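Local structure of uncharacterized protein (Bacteroides caccae, 3NO2) at residues T81-P86 against F127-K132; P167-F172 against V215-P220; L226-W231 against Q245-D250. The protein is of unknown function but folds as a six-bladed beta-propeller with a region belonging to the Mal s 1 allergenic protein-like family. One frame throughout, in Å; residues are numbered along the deposited sequence.

Contact 1: residues T81-P86 against F127-K132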
ATOM      1  N   THR A  81       7.307   1.812   2.432  1.00  4.80           N
ATOM      2  CA  THR A  81       6.427   2.821   1.897  1.00  4.46           C
ATOM      3  C   THR A  81       7.027   3.437   0.659  1.00  4.98           C
ATOM      4  O   THR A  81       8.210   3.754   0.630  1.00  5.29           O
ATOM      5  CB  THR A  81       6.231   3.955   2.933  1.00  6.21           C
ATOM      6  OG1 THR A  81       5.575   3.478   4.118  1.00  6.13           O
ATOM      7  CG2 THR A  81       5.431   5.135   2.391  1.00  6.35           C
ATOM      8  N   ALA A  82       6.188   3.667  -0.343  1.00  5.07           N
ATOM      9  CA  ALA A  82       6.569   4.420  -1.544  1.00  5.70           C
ATOM     10  C   ALA A  82       5.276   4.885  -2.232  1.00  5.36           C
ATOM     11  O   ALA A  82       4.589   4.071  -2.837  1.00  7.26           O
ATOM     12  CB  ALA A  82       7.415   3.576  -2.456  1.00  7.55           C
ATOM     13  N   ARG A  83       4.947   6.167  -2.149  1.00  6.01           N
ATOM     14  CA  ARG A  83       3.740   6.724  -2.765  1.00  8.35           C
ATOM     15  C   ARG A  83       4.068   8.075  -3.376  1.00  8.62           C
ATOM     16  O   ARG A  83       5.077   8.701  -3.065  1.00  8.08           O
ATOM     17  CB  ARG A  83       2.589   6.839  -1.765  1.00  8.17           C
ATOM     18  CG  ARG A  83       2.870   7.851  -0.667  1.00  9.80           C
ATOM     19  CD  ARG A  83       1.675   8.116   0.198  1.00 12.55           C
ATOM     20  NE  ARG A  83       1.260   6.957   0.957  1.00 12.37           N
ATOM     21  CZ  ARG A  83       0.163   6.243   0.747  1.00  9.10           C
ATOM     22  NH1 ARG A  83      -0.678   6.562  -0.222  1.00 12.16           N
ATOM     23  NH2 ARG A  83      -0.114   5.247   1.549  1.00 10.54           N
ATOM     24  N   ILE A  84       3.190   8.531  -4.264  1.00  8.56           N
ATOM     25  CA  ILE A  84       3.213   9.893  -4.782  1.00  7.96           C
ATOM     26  C   ILE A  84       2.137  10.690  -4.073  1.00  8.69           C
ATOM     27  O   ILE A  84       0.947  10.296  -4.065  1.00  9.87           O
ATOM     28  CB  ILE A  84       3.026   9.898  -6.294  1.00  9.00           C
ATOM     29  CG1 ILE A  84       4.135   9.105  -6.989  1.00  9.50           C
ATOM     30  CG2 ILE A  84       2.910  11.359  -6.808  1.00 11.21           C
ATOM     31  CD1 ILE A  84       5.559   9.674  -6.876  1.00  9.95           C
ATOM     32  N   LEU A  85       2.554  11.773  -3.429  1.00  9.62           N
ATOM     33  CA  LEU A  85       1.659  12.634  -2.707  1.00 11.41           C
ATOM     34  C   LEU A  85       0.848  13.513  -3.689  1.00 11.94           C
ATOM     35  O   LEU A  85       1.221  13.664  -4.849  1.00 12.00           O
ATOM     36  CB  LEU A  85       2.474  13.558  -1.811  1.00  9.78           C
ATOM     37  CG  LEU A  85       3.251  12.868  -0.692  1.00 10.81           C
ATOM     38  CD1 LEU A  85       4.158  13.870  -0.018  1.00 13.67           C
ATOM     39  CD2 LEU A  85       2.287  12.184   0.306  1.00 11.64           C
ATOM     40  N   PRO A  86      -0.271  14.046  -3.222  1.00 13.60           N
ATOM     41  CA  PRO A  86      -1.031  14.998  -4.076  1.00 13.10           C
ATOM     42  C   PRO A  86      -0.218  16.146  -4.651  1.00 15.61           C
ATOM     43  O   PRO A  86      -0.545  16.595  -5.766  1.00 18.03           O
ATOM     44  CB  PRO A  86      -2.121  15.506  -3.135  1.00 16.48           C
ATOM     45  CG  PRO A  86      -2.323  14.363  -2.151  1.00 17.46           C
ATOM     46  CD  PRO A  86      -0.957  13.711  -1.973  1.00 14.87           C
ATOM     47  N   PHE A 127       5.710  -1.128  10.025  1.00  6.02           N
ATOM     48  CA  PHE A 127       4.698  -0.669   9.087  1.00  5.05           C
ATOM     49  C   PHE A 127       4.960  -1.159   7.681  1.00  4.52           C
ATOM     50  O   PHE A 127       6.035  -1.677   7.322  1.00  5.61           O
ATOM     51  CB  PHE A 127       4.596   0.850   9.095  1.00  5.44           C
ATOM     52  CG  PHE A 127       5.898   1.559   8.831  1.00  6.33           C
ATOM     53  CD1 PHE A 127       6.384   1.741   7.541  1.00  5.87           C
ATOM     54  CD2 PHE A 127       6.676   2.002   9.901  1.00  7.34           C
ATOM     55  CE1 PHE A 127       7.598   2.436   7.338  1.00  7.95           C
ATOM     56  CE2 PHE A 127       7.852   2.687   9.675  1.00  8.74           C
ATOM     57  CZ  PHE A 127       8.279   2.882   8.410  1.00  7.22           C
ATOM     58  N   ARG A 128       3.935  -0.968   6.833  1.00  5.32           N
ATOM     59  CA  ARG A 128       4.061  -1.129   5.396  1.00  4.48           C
ATOM     60  C   ARG A 128       3.846   0.240   4.749  1.00  5.43           C
ATOM     61  O   ARG A 128       4.856   0.918   4.439  1.00  5.99           O
ATOM     62  CB  ARG A 128       3.153  -2.233   4.871  1.00  5.68           C
ATOM     63  CG  ARG A 128       3.528  -3.591   5.435  1.00  5.77           C
ATOM     64  CD  ARG A 128       4.880  -4.098   4.933  1.00  5.50           C
ATOM     65  NE  ARG A 128       5.233  -5.393   5.532  1.00  5.61           N
ATOM     66  CZ  ARG A 128       5.816  -5.579   6.693  1.00  7.05           C
ATOM     67  NH1 ARG A 128       6.209  -4.569   7.429  1.00  7.35           N
ATOM     68  NH2 ARG A 128       5.938  -6.822   7.159  1.00  7.64           N
ATOM     69  N   GLN A 129       2.611   0.717   4.569  1.00  4.74           N
ATOM     70  CA  GLN A 129       2.345   1.943   3.820  1.00  6.00           C
ATOM     71  C   GLN A 129       1.920   3.096   4.741  1.00  6.58           C
ATOM     72  O   GLN A 129       0.769   3.179   5.165  1.00  6.46           O
ATOM     73  CB  GLN A 129       1.230   1.710   2.796  1.00  4.91           C
ATOM     74  CG  GLN A 129       1.483   0.558   1.847  1.00  5.37           C
ATOM     75  CD  GLN A 129       0.595   0.630   0.598  1.00  5.64           C
ATOM     76  OE1 GLN A 129      -0.440   1.308   0.576  1.00  5.61           O
ATOM     77  NE2 GLN A 129       0.971  -0.093  -0.456  1.00  5.50           N
ATOM     78  N   ILE A 130       2.848   3.984   5.022  1.00  5.33           N
ATOM     79  CA  ILE A 130       2.596   5.245   5.685  1.00  5.72           C
ATOM     80  C   ILE A 130       1.915   6.196   4.695  1.00  7.25           C
ATOM     81  O   ILE A 130       2.095   6.082   3.488  1.00  7.10           O
ATOM     82  CB  ILE A 130       3.912   5.811   6.227  1.00  5.98           C
ATOM     83  CG1 ILE A 130       4.434   4.930   7.364  1.00  6.13           C
ATOM     84  CG2 ILE A 130       3.763   7.274   6.684  1.00  7.10           C
ATOM     85  CD1 ILE A 130       5.803   5.369   7.975  1.00  7.13           C
ATOM     86  N   ASN A 131       1.093   7.096   5.200  1.00  7.18           N
ATOM     87  CA  ASN A 131       0.407   8.108   4.412  1.00  6.60           C
ATOM     88  C   ASN A 131       0.529   9.466   5.146  1.00  7.08           C
ATOM     89  O   ASN A 131       1.005   9.542   6.260  1.00  7.38           O
ATOM     90  CB  ASN A 131      -1.059   7.680   4.160  1.00  6.90           C
ATOM     91  CG  ASN A 131      -1.627   8.252   2.884  1.00  8.37           C
ATOM     92  OD1 ASN A 131      -1.078   9.173   2.280  1.00  8.71           O
ATOM     93  ND2 ASN A 131      -2.701   7.629   2.423  1.00 10.09           N
ATOM     94  N   LYS A 132       0.147  10.531   4.459  1.00  8.88           N
ATOM     95  CA  LYS A 132       0.245  11.909   4.944  1.00  9.72           C
ATOM     96  C   LYS A 132      -1.166  12.500   4.948  1.00  9.76           C
ATOM     97  O   LYS A 132      -1.846  12.417   3.926  1.00 11.39           O
ATOM     98  CB  LYS A 132       1.183  12.675   4.050  1.00  8.47           C
ATOM     99  CG  LYS A 132       1.502  14.100   4.565  1.00 10.90           C
ATOM    100  CD  LYS A 132       2.525  14.804   3.664  1.00 11.55           C
ATOM    101  CE  LYS A 132       2.871  16.159   4.205  1.00 13.06           C
ATOM    102  NZ  LYS A 132       3.902  16.850   3.340  1.00 12.86           N
TER
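With OG1 of Thr-81 anti to its carbonyl carbon (chi1 -64°), the hydroxyl is set against the backbone of Arg-128 to Ile-130; the chain of Arg-83, bent at chi3, swings its guanidinium back over Asn-131. The Thr-81 hydroxyl works in both directions. It donates to Arg-128 O, with OG1 and O 2.7 Å apart, and accepts from Ile-130 N, whose N to OG1 distance is 2.9 Å along a nearly straight bond (175°). One side chain thus ties two backbone groups either side of Gln-129. Two residues further on, Arg-83 grips the Ile-130 carbonyl side-on. Its NE lies 2.8 Å from Ile-130 O, in the carbonyl plane and on a lone pair, while NH2 reaches the same oxygen at 3.1 Å from above that plane. The Asn-131 amide stacks over one face of the guanidinium, the planes 7° apart and Asn-131 CG 3.4 Å from Arg-83 CZ. Its OD1 accepts from Lys-132 N, and its ND2 donates to Ser-170 O in the next blade. At the far end of the segments, Leu-85 CD2 packs on Lys-132 CB at 3.9 Å. Strands 78-84 and 131-132 begin neighbouring four-stranded sheets. At this mostly buried junction the backbone carbonyls of Arg-128 and Ile-130 and the N-H of Ile-130 are bonded by two side chains of the neighbouring blade, with Ile-130 O held by two nitrogens.

Contact 2: residues P167-F172 against V215-P220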
ATOM      1  N   PRO A 167      -2.351  -3.858  10.667  1.00  5.44           N
ATOM      2  CA  PRO A 167      -2.689  -2.722   9.788  1.00  5.83           C
ATOM      3  C   PRO A 167      -1.589  -2.450   8.750  1.00  5.39           C
ATOM      4  O   PRO A 167      -0.408  -2.371   9.086  1.00  5.69           O
ATOM      5  CB  PRO A 167      -2.859  -1.575  10.747  1.00  6.22           C
ATOM      6  CG  PRO A 167      -3.364  -2.286  12.030  1.00  7.46           C
ATOM      7  CD  PRO A 167      -2.632  -3.579  12.082  1.00  6.00           C
ATOM      8  N   PHE A 168      -2.008  -2.317   7.488  1.00  5.69           N
ATOM      9  CA  PHE A 168      -1.129  -2.303   6.323  1.00  5.29           C
ATOM     10  C   PHE A 168      -1.012  -0.956   5.613  1.00  5.65           C
ATOM     11  O   PHE A 168       0.056  -0.649   5.058  1.00  5.62           O
ATOM     12  CB  PHE A 168      -1.612  -3.401   5.351  1.00  6.13           C
ATOM     13  CG  PHE A 168      -0.836  -3.466   4.059  1.00  5.81           C
ATOM     14  CD1 PHE A 168       0.301  -4.249   3.952  1.00  5.66           C
ATOM     15  CD2 PHE A 168      -1.212  -2.741   2.950  1.00  4.53           C
ATOM     16  CE1 PHE A 168       1.052  -4.303   2.777  1.00  7.14           C
ATOM     17  CE2 PHE A 168      -0.458  -2.789   1.799  1.00  4.87           C
ATOM     18  CZ  PHE A 168       0.677  -3.543   1.729  1.00  5.64           C
ATOM     19  N   SER A 169      -2.080  -0.159   5.586  1.00  5.51           N
ATOM     20  CA  SER A 169      -2.121   1.046   4.790  1.00  5.47           C
ATOM     21  C   SER A 169      -3.311   1.881   5.194  1.00  5.72           C
ATOM     22  O   SER A 169      -4.209   1.368   5.933  1.00  8.43           O
ATOM     23  CB  SER A 169      -2.204   0.676   3.315  1.00  6.34           C
ATOM     24  OG  SER A 169      -2.193   1.848   2.493  1.00  5.38           O
ATOM     25  N   SER A 170      -3.361   3.117   4.731  1.00  5.99           N
ATOM     26  CA  SER A 170      -4.547   3.958   4.853  1.00  6.64           C
ATOM     27  C   SER A 170      -4.783   4.638   3.506  1.00  7.16           C
ATOM     28  O   SER A 170      -3.851   4.852   2.739  1.00  7.04           O
ATOM     29  CB  SER A 170      -4.361   4.993   5.958  1.00  8.45           C
ATOM     30  OG  SER A 170      -3.377   5.937   5.684  1.00  9.66           O
ATOM     31  N   ALA A 171      -6.021   5.013   3.275  1.00  6.81           N
ATOM     32  CA  ALA A 171      -6.381   5.768   2.067  1.00  7.16           C
ATOM     33  C   ALA A 171      -7.548   6.690   2.402  1.00  9.37           C
ATOM     34  O   ALA A 171      -8.403   6.373   3.214  1.00 11.15           O
ATOM     35  CB  ALA A 171      -6.803   4.842   0.903  1.00  9.09           C
ATOM     36  N   PHE A 172      -7.561   7.864   1.796  1.00 11.45           N
ATOM     37  CA  PHE A 172      -8.554   8.875   2.125  1.00 12.58           C
ATOM     38  C   PHE A 172      -9.783   8.797   1.229  1.00 12.35           C
ATOM     39  O   PHE A 172      -9.714   8.458   0.040  1.00 14.75           O
ATOM     40  CB  PHE A 172      -7.898  10.241   2.001  1.00 13.93           C
ATOM     41  CG  PHE A 172      -6.784  10.417   2.960  1.00 13.71           C
ATOM     42  CD1 PHE A 172      -7.025  10.507   4.329  1.00 16.64           C
ATOM     43  CD2 PHE A 172      -5.461  10.440   2.508  1.00 16.45           C
ATOM     44  CE1 PHE A 172      -5.960  10.639   5.218  1.00 20.56           C
ATOM     45  CE2 PHE A 172      -4.418  10.559   3.403  1.00 18.24           C
ATOM     46  CZ  PHE A 172      -4.657  10.651   4.735  1.00 17.14           C
ATOM     47  N   VAL A 215      -5.923  -8.243   4.037  1.00  5.65           N
ATOM     48  CA  VAL A 215      -6.448  -7.023   3.401  1.00  4.92           C
ATOM     49  C   VAL A 215      -5.273  -6.044   3.323  1.00  5.30           C
ATOM     50  O   VAL A 215      -4.839  -5.473   4.339  1.00  5.80           O
ATOM     51  CB  VAL A 215      -7.665  -6.438   4.086  1.00  5.22           C
ATOM     52  CG1 VAL A 215      -8.095  -5.124   3.417  1.00  7.20           C
ATOM     53  CG2 VAL A 215      -8.792  -7.458   4.097  1.00  7.17           C
ATOM     54  N   ALA A 216      -4.711  -5.930   2.118  1.00  5.21           N
ATOM     55  CA  ALA A 216      -3.528  -5.101   1.796  1.00  5.11           C
ATOM     56  C   ALA A 216      -4.048  -3.755   1.239  1.00  4.83           C
ATOM     57  O   ALA A 216      -5.045  -3.201   1.724  1.00  5.91           O
ATOM     58  CB  ALA A 216      -2.538  -5.853   0.922  1.00  5.80           C
ATOM     59  N   GLN A 217      -3.434  -3.189   0.213  1.00  5.49           N
ATOM     60  CA  GLN A 217      -3.787  -1.827  -0.147  1.00  4.65           C
ATOM     61  C   GLN A 217      -5.239  -1.713  -0.596  1.00  5.78           C
ATOM     62  O   GLN A 217      -5.756  -2.550  -1.374  1.00  5.40           O
ATOM     63  CB  GLN A 217      -2.869  -1.285  -1.246  1.00  6.02           C
ATOM     64  CG  GLN A 217      -2.981   0.224  -1.449  1.00  5.71           C
ATOM     65  CD  GLN A 217      -1.939   0.781  -2.391  1.00  5.25           C
ATOM     66  OE1 GLN A 217      -1.007   0.065  -2.784  1.00  5.71           O
ATOM     67  NE2 GLN A 217      -2.037   2.078  -2.705  1.00  6.41           N
ATOM     68  N   LEU A 218      -5.845  -0.613  -0.168  1.00  6.08           N
ATOM     69  CA  LEU A 218      -7.174  -0.164  -0.578  1.00  5.22           C
ATOM     70  C   LEU A 218      -7.009   1.077  -1.433  1.00  7.15           C
ATOM     71  O   LEU A 218      -6.263   1.993  -1.037  1.00  7.16           O
ATOM     72  CB  LEU A 218      -7.982   0.172   0.674  1.00  6.69           C
ATOM     73  CG  LEU A 218      -8.086  -0.933   1.742  1.00  6.67           C
ATOM     74  CD1 LEU A 218      -8.804  -0.341   2.990  1.00  8.90           C
ATOM     75  CD2 LEU A 218      -8.814  -2.147   1.215  1.00  8.55           C
ATOM     76  N   PHE A 219      -7.697   1.147  -2.576  1.00  7.14           N
ATOM     77  CA  PHE A 219      -7.570   2.256  -3.474  1.00  6.95           C
ATOM     78  C   PHE A 219      -8.960   2.770  -3.823  1.00  7.80           C
ATOM     79  O   PHE A 219      -9.651   2.226  -4.681  1.00  7.71           O
ATOM     80  CB  PHE A 219      -6.767   1.905  -4.742  1.00  7.33           C
ATOM     81  CG  PHE A 219      -6.200   3.113  -5.420  1.00 10.24           C
ATOM     82  CD1 PHE A 219      -6.990   3.907  -6.199  1.00 12.98           C
ATOM     83  CD2 PHE A 219      -4.882   3.422  -5.239  1.00 10.88           C
ATOM     84  CE1 PHE A 219      -6.421   5.062  -6.804  1.00 13.62           C
ATOM     85  CE2 PHE A 219      -4.339   4.576  -5.824  1.00 15.19           C
ATOM     86  CZ  PHE A 219      -5.130   5.364  -6.558  1.00 13.24           C
ATOM     87  N   PRO A 220      -9.371   3.842  -3.141  1.00  8.99           N
ATOM     88  CA  PRO A 220     -10.706   4.442  -3.446  1.00 10.23           C
ATOM     89  C   PRO A 220     -10.795   5.019  -4.847  1.00 11.58           C
ATOM     90  O   PRO A 220      -9.821   5.571  -5.341  1.00 12.09           O
ATOM     91  CB  PRO A 220     -10.815   5.572  -2.405  1.00 11.09           C
ATOM     92  CG  PRO A 220      -9.957   5.113  -1.256  1.00 11.17           C
ATOM     93  CD  PRO A 220      -8.787   4.399  -1.891  1.00  8.68           C
TER
HETATM   94  O   HOH W   1      -4.801   1.594   1.486  1.00  7.86           O
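Phe-168, Ala-171 and Pro-220 bury the most surface here, and they do so at two separate places. At the N-terminal end of the two segments, the Phe-168 ring lies over the backbone of Ala-216: CG is anti to the backbone N (chi1 177°), which carries the ring across to strand 215-220. The Ala-216 methyl meets one face in a CH-pi contact, CB standing 3.9 Å from the ring centroid and 15° off the normal. The rim atom Phe-168 CE2 also comes within 3.4 Å of Gln-217 N. At their C-terminal end, Ala-171 CB presses against the proline ring, 3.5 Å from Pro-220 CD, tighter than usual van der Waals contact, and equally close to Leu-218 O. Pro-220 CG in turn meets Phe-172 O at 3.6 Å. Between the two, a water donates to Ser-169 OG at 2.8 Å and accepts from Leu-218 N; Ser-169 OG is also hydrogen-bonded to Gln-129 OE1 in the preceding blade. No direct hydrogen bond joins the segments. Strands 169-172 and 215-220 run nearly parallel (11°), but their axes stay 6.5 Å apart at closest approach, too far for sheet pairing. Each is the first strand of its own four-stranded antiparallel sheet, and side-by-side packing of such innermost strands around a central axis is characteristic of the beta-propeller.

Contact 3: residues L226-W231 against Q245-D250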
ATOM      1  N   LEU A 226     -13.986   0.798  -4.860  1.00  9.82           N
ATOM      2  CA  LEU A 226     -12.734   0.551  -4.148  1.00  9.36           C
ATOM      3  C   LEU A 226     -12.015  -0.669  -4.737  1.00  7.70           C
ATOM      4  O   LEU A 226     -12.640  -1.717  -4.898  1.00  8.74           O
ATOM      5  CB  LEU A 226     -13.088   0.242  -2.666  1.00  9.97           C
ATOM      6  CG  LEU A 226     -11.969   0.084  -1.660  1.00  9.36           C
ATOM      7  CD1 LEU A 226     -11.247   1.437  -1.477  1.00 11.05           C
ATOM      8  CD2 LEU A 226     -12.477  -0.405  -0.303  1.00 11.18           C
ATOM      9  N   TYR A 227     -10.719  -0.549  -5.011  1.00  6.98           N
ATOM     10  CA  TYR A 227      -9.872  -1.725  -5.205  1.00  5.37           C
ATOM     11  C   TYR A 227      -9.399  -2.241  -3.875  1.00  5.75           C
ATOM     12  O   TYR A 227      -8.989  -1.449  -3.004  1.00  6.68           O
ATOM     13  CB  TYR A 227      -8.642  -1.426  -6.075  1.00  6.41           C
ATOM     14  CG  TYR A 227      -8.909  -1.076  -7.521  1.00  7.23           C
ATOM     15  CD1 TYR A 227      -9.615  -1.900  -8.366  1.00  8.95           C
ATOM     16  CD2 TYR A 227      -8.374   0.069  -8.062  1.00  7.36           C
ATOM     17  CE1 TYR A 227      -9.843  -1.543  -9.691  1.00 10.20           C
ATOM     18  CE2 TYR A 227      -8.606   0.425  -9.374  1.00 10.16           C
ATOM     19  CZ  TYR A 227      -9.326  -0.383 -10.183  1.00  8.79           C
ATOM     20  OH  TYR A 227      -9.543  -0.042 -11.528  1.00 10.87           O
ATOM     21  N   ILE A 228      -9.413  -3.562  -3.729  1.00  6.43           N
ATOM     22  CA  ILE A 228      -8.891  -4.250  -2.546  1.00  6.23           C
ATOM     23  C   ILE A 228      -7.890  -5.278  -3.029  1.00  4.53           C
ATOM     24  O   ILE A 228      -8.223  -6.194  -3.786  1.00  5.48           O
ATOM     25  CB  ILE A 228     -10.005  -4.930  -1.741  1.00  6.01           C
ATOM     26  CG1 ILE A 228     -11.101  -3.947  -1.366  1.00  7.63           C
ATOM     27  CG2 ILE A 228      -9.397  -5.651  -0.526  1.00  8.07           C
ATOM     28  CD1 ILE A 228     -12.356  -4.626  -0.772  1.00 10.42           C
ATOM     29  N   CYS A 229      -6.653  -5.170  -2.555  1.00  4.89           N
ATOM     30  CA  CYS A 229      -5.600  -6.136  -2.781  1.00  5.46           C
ATOM     31  C   CYS A 229      -5.756  -7.262  -1.732  1.00  5.69           C
ATOM     32  O   CYS A 229      -5.638  -7.024  -0.538  1.00  7.01           O
ATOM     33  CB  CYS A 229      -4.221  -5.522  -2.696  1.00  5.65           C
ATOM     34  SG  CYS A 229      -3.922  -4.215  -3.912  1.00  6.18           S
ATOM     35  N   ASN A 230      -6.108  -8.447  -2.226  1.00  5.26           N
ATOM     36  CA  ASN A 230      -6.515  -9.572  -1.388  1.00  5.40           C
ATOM     37  C   ASN A 230      -5.407 -10.604  -1.301  1.00  5.77           C
ATOM     38  O   ASN A 230      -5.410 -11.613  -1.994  1.00  5.74           O
ATOM     39  CB  ASN A 230      -7.775 -10.198  -2.010  1.00  5.12           C
ATOM     40  CG  ASN A 230      -8.458 -11.189  -1.107  1.00  7.05           C
ATOM     41  OD1 ASN A 230      -8.339 -11.091   0.115  1.00  7.68           O
ATOM     42  ND2 ASN A 230      -9.153 -12.187  -1.680  1.00  7.03           N
ATOM     43  N   TRP A 231      -4.402 -10.306  -0.471  1.00  5.86           N
ATOM     44  CA  TRP A 231      -3.125 -11.006  -0.506  1.00  5.18           C
ATOM     45  C   TRP A 231      -3.239 -12.329   0.255  1.00  6.14           C
ATOM     46  O   TRP A 231      -3.697 -12.369   1.415  1.00  6.37           O
ATOM     47  CB  TRP A 231      -2.058 -10.075   0.098  1.00  5.51           C
ATOM     48  CG  TRP A 231      -0.638 -10.582   0.005  1.00  5.69           C
ATOM     49  CD1 TRP A 231       0.212 -10.471  -1.061  1.00  5.72           C
ATOM     50  CD2 TRP A 231       0.108 -11.262   1.016  1.00  5.96           C
ATOM     51  NE1 TRP A 231       1.415 -11.032  -0.778  1.00  5.95           N
ATOM     52  CE2 TRP A 231       1.390 -11.515   0.491  1.00  5.79           C
ATOM     53  CE3 TRP A 231      -0.166 -11.632   2.319  1.00  7.55           C
ATOM     54  CZ2 TRP A 231       2.375 -12.136   1.228  1.00  7.77           C
ATOM     55  CZ3 TRP A 231       0.845 -12.278   3.067  1.00  8.05           C
ATOM     56  CH2 TRP A 231       2.062 -12.522   2.517  1.00  7.69           C
ATOM     57  N   GLN A 245      -7.019 -12.367  -6.518  1.00  5.81           N
ATOM     58  CA  GLN A 245      -5.913 -11.581  -6.043  1.00  5.92           C
ATOM     59  C   GLN A 245      -6.272 -10.126  -5.816  1.00  5.54           C
ATOM     60  O   GLN A 245      -5.688  -9.436  -4.949  1.00  6.02           O
ATOM     61  CB  GLN A 245      -4.729 -11.643  -6.992  1.00  6.30           C
ATOM     62  CG  GLN A 245      -4.018 -12.975  -7.134  1.00  6.58           C
ATOM     63  CD  GLN A 245      -4.844 -14.060  -7.780  1.00  7.57           C
ATOM     64  OE1 GLN A 245      -5.515 -13.789  -8.789  1.00  7.39           O
ATOM     65  NE2 GLN A 245      -4.833 -15.278  -7.216  1.00  8.34           N
ATOM     66  N   LEU A 246      -7.218  -9.620  -6.574  1.00  6.78           N
ATOM     67  CA  LEU A 246      -7.547  -8.214  -6.633  1.00  5.41           C
ATOM     68  C   LEU A 246      -9.031  -8.132  -6.997  1.00  6.74           C
ATOM     69  O   LEU A 246      -9.487  -8.822  -7.898  1.00  6.84           O
ATOM     70  CB  LEU A 246      -6.683  -7.504  -7.681  1.00  6.03           C
ATOM     71  CG  LEU A 246      -7.037  -6.068  -7.961  1.00  6.37           C
ATOM     72  CD1 LEU A 246      -6.755  -5.201  -6.731  1.00  8.62           C
ATOM     73  CD2 LEU A 246      -6.275  -5.522  -9.210  1.00  7.30           C
ATOM     74  N   VAL A 247      -9.798  -7.328  -6.244  1.00  6.04           N
ATOM     75  CA  VAL A 247     -11.192  -7.043  -6.581  1.00  5.96           C
ATOM     76  C   VAL A 247     -11.426  -5.564  -6.658  1.00  6.89           C
ATOM     77  O   VAL A 247     -10.757  -4.757  -5.984  1.00  7.36           O
ATOM     78  CB  VAL A 247     -12.196  -7.677  -5.577  1.00  6.90           C
ATOM     79  CG1 VAL A 247     -12.074  -9.206  -5.568  1.00  7.59           C
ATOM     80  CG2 VAL A 247     -12.050  -7.111  -4.167  1.00  7.98           C
ATOM     81  N   GLU A 248     -12.432  -5.205  -7.451  1.00  6.98           N
ATOM     82  CA  GLU A 248     -13.072  -3.901  -7.419  1.00  6.87           C
ATOM     83  C   GLU A 248     -14.457  -4.132  -6.844  1.00  6.87           C
ATOM     84  O   GLU A 248     -15.224  -4.955  -7.369  1.00  7.52           O
ATOM     85  CB  GLU A 248     -13.210  -3.279  -8.799  1.00  6.66           C
ATOM     86  CG  GLU A 248     -13.851  -1.907  -8.791  1.00  8.46           C
ATOM     87  CD  GLU A 248     -14.060  -1.336 -10.178  1.00 12.45           C
ATOM     88  OE1 GLU A 248     -13.623  -1.952 -11.181  1.00 11.09           O
ATOM     89  OE2 GLU A 248     -14.700  -0.272 -10.239  1.00 15.85           O
ATOM     90  N   ILE A 249     -14.789  -3.408  -5.770  1.00  7.73           N
ATOM     91  CA  ILE A 249     -16.134  -3.407  -5.228  1.00  8.90           C
ATOM     92  C   ILE A 249     -16.756  -2.063  -5.573  1.00  9.68           C
ATOM     93  O   ILE A 249     -16.095  -1.020  -5.636  1.00 11.64           O
ATOM     94  CB  ILE A 249     -16.235  -3.746  -3.722  1.00 10.83           C
ATOM     95  CG1 ILE A 249     -15.456  -2.763  -2.864  1.00 12.50           C
ATOM     96  CG2 ILE A 249     -15.803  -5.234  -3.460  1.00 11.55           C
ATOM     97  CD1 ILE A 249     -15.848  -2.821  -1.379  1.00 16.28           C
ATOM     98  N   ASP A 250     -18.063  -2.078  -5.774  1.00 10.43           N
ATOM     99  CA  ASP A 250     -18.824  -0.854  -5.979  1.00 10.24           C
ATOM    100  C   ASP A 250     -19.262  -0.309  -4.619  1.00 11.94           C
ATOM    101  O   ASP A 250     -18.971  -0.885  -3.566  1.00 12.50           O
ATOM    102  CB  ASP A 250     -20.000  -1.086  -6.967  1.00 14.05           C
ATOM    103  CG  ASP A 250     -21.078  -1.964  -6.461  1.00 12.45           C
ATOM    104  OD1 ASP A 250     -21.134  -2.357  -5.293  1.00 11.74           O
ATOM    105  OD2 ASP A 250     -21.942  -2.308  -7.336  1.00 16.84           O
TER
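The shortest polar bonds across this pair are backbone ones at 2.9 Å, among them Ile-228 N to Val-247 O. They belong to the middle of a propeller blade: strands 226-231 and 246-249 are the second and third of a four-stranded antiparallel sheet, their axes 4.7 Å apart at closest approach and 156° between directions. Leu-226 with Ile-249 and Ile-228 with Val-247 are hydrogen-bonded pairs; Tyr-227 with Glu-248 and Cys-229 with Leu-246 are non-hydrogen-bonded ones. Beyond the last bridge, Asn-230 N still reaches Gln-245 O. There Gln-245 and Leu-246 both face Leu-259, forming a classic beta bulge against the outermost strand.

On the face carrying Leu-226, Ile-228, Val-247 and Ile-249 the contacts are apolar. CG1 of Ile-249, placed between its backbone N and carbonyl carbon (chi1 60°), packs at 3.8 Å from Leu-226 CB, and the two CD1 methyls of Ile-228 and Ile-249 meet at 4.0 Å. Val-247 CG2 lies 3.9 Å from Ile-228 CB. The other face mixes polar and apolar groups. The Tyr-227 and Glu-248 side chains cross at a slant, ring and carboxylate planes 63° apart, with Tyr-227 CD1 3.9 Å from Glu-248 CB. Both side chains end on Lys-22, Tyr-227 OH by a hydrogen bond with Lys-22 NZ, Glu-248 OE1 by a salt bridge to it. Further along, Leu-246 CD1 turns in over the neighbouring strand, 4.1 Å from Cys-229 SG and only 3.4 Å from Ile-228 O.

Overall arrangement
Contacts 1 and 2 join neighbouring blades, whereas contact 3 lies within one blade. Contacts 1 and 2 have centres about 10 Å apart and meet through Gln-129 OE1 and Ser-169 OG, 2.7 Å apart in a probable hydrogen bond, and through Gln-129 N and Phe-168 O at 2.9 Å. Contact 2 leads into contact 3 because strands 214-220 and 226-231 are sheet neighbours, with Phe-219 N 2.9 Å from Tyr-227 O; these centres are also about 10 Å apart. Contacts 1 and 3 do not touch, their centres being about 19 Å apart. A citrate, probably from the crystallisation liquor, lies about 3 Å from the side chains of Arg-128 and Phe-168, and may mark a pocket beside contacts 1 and 2.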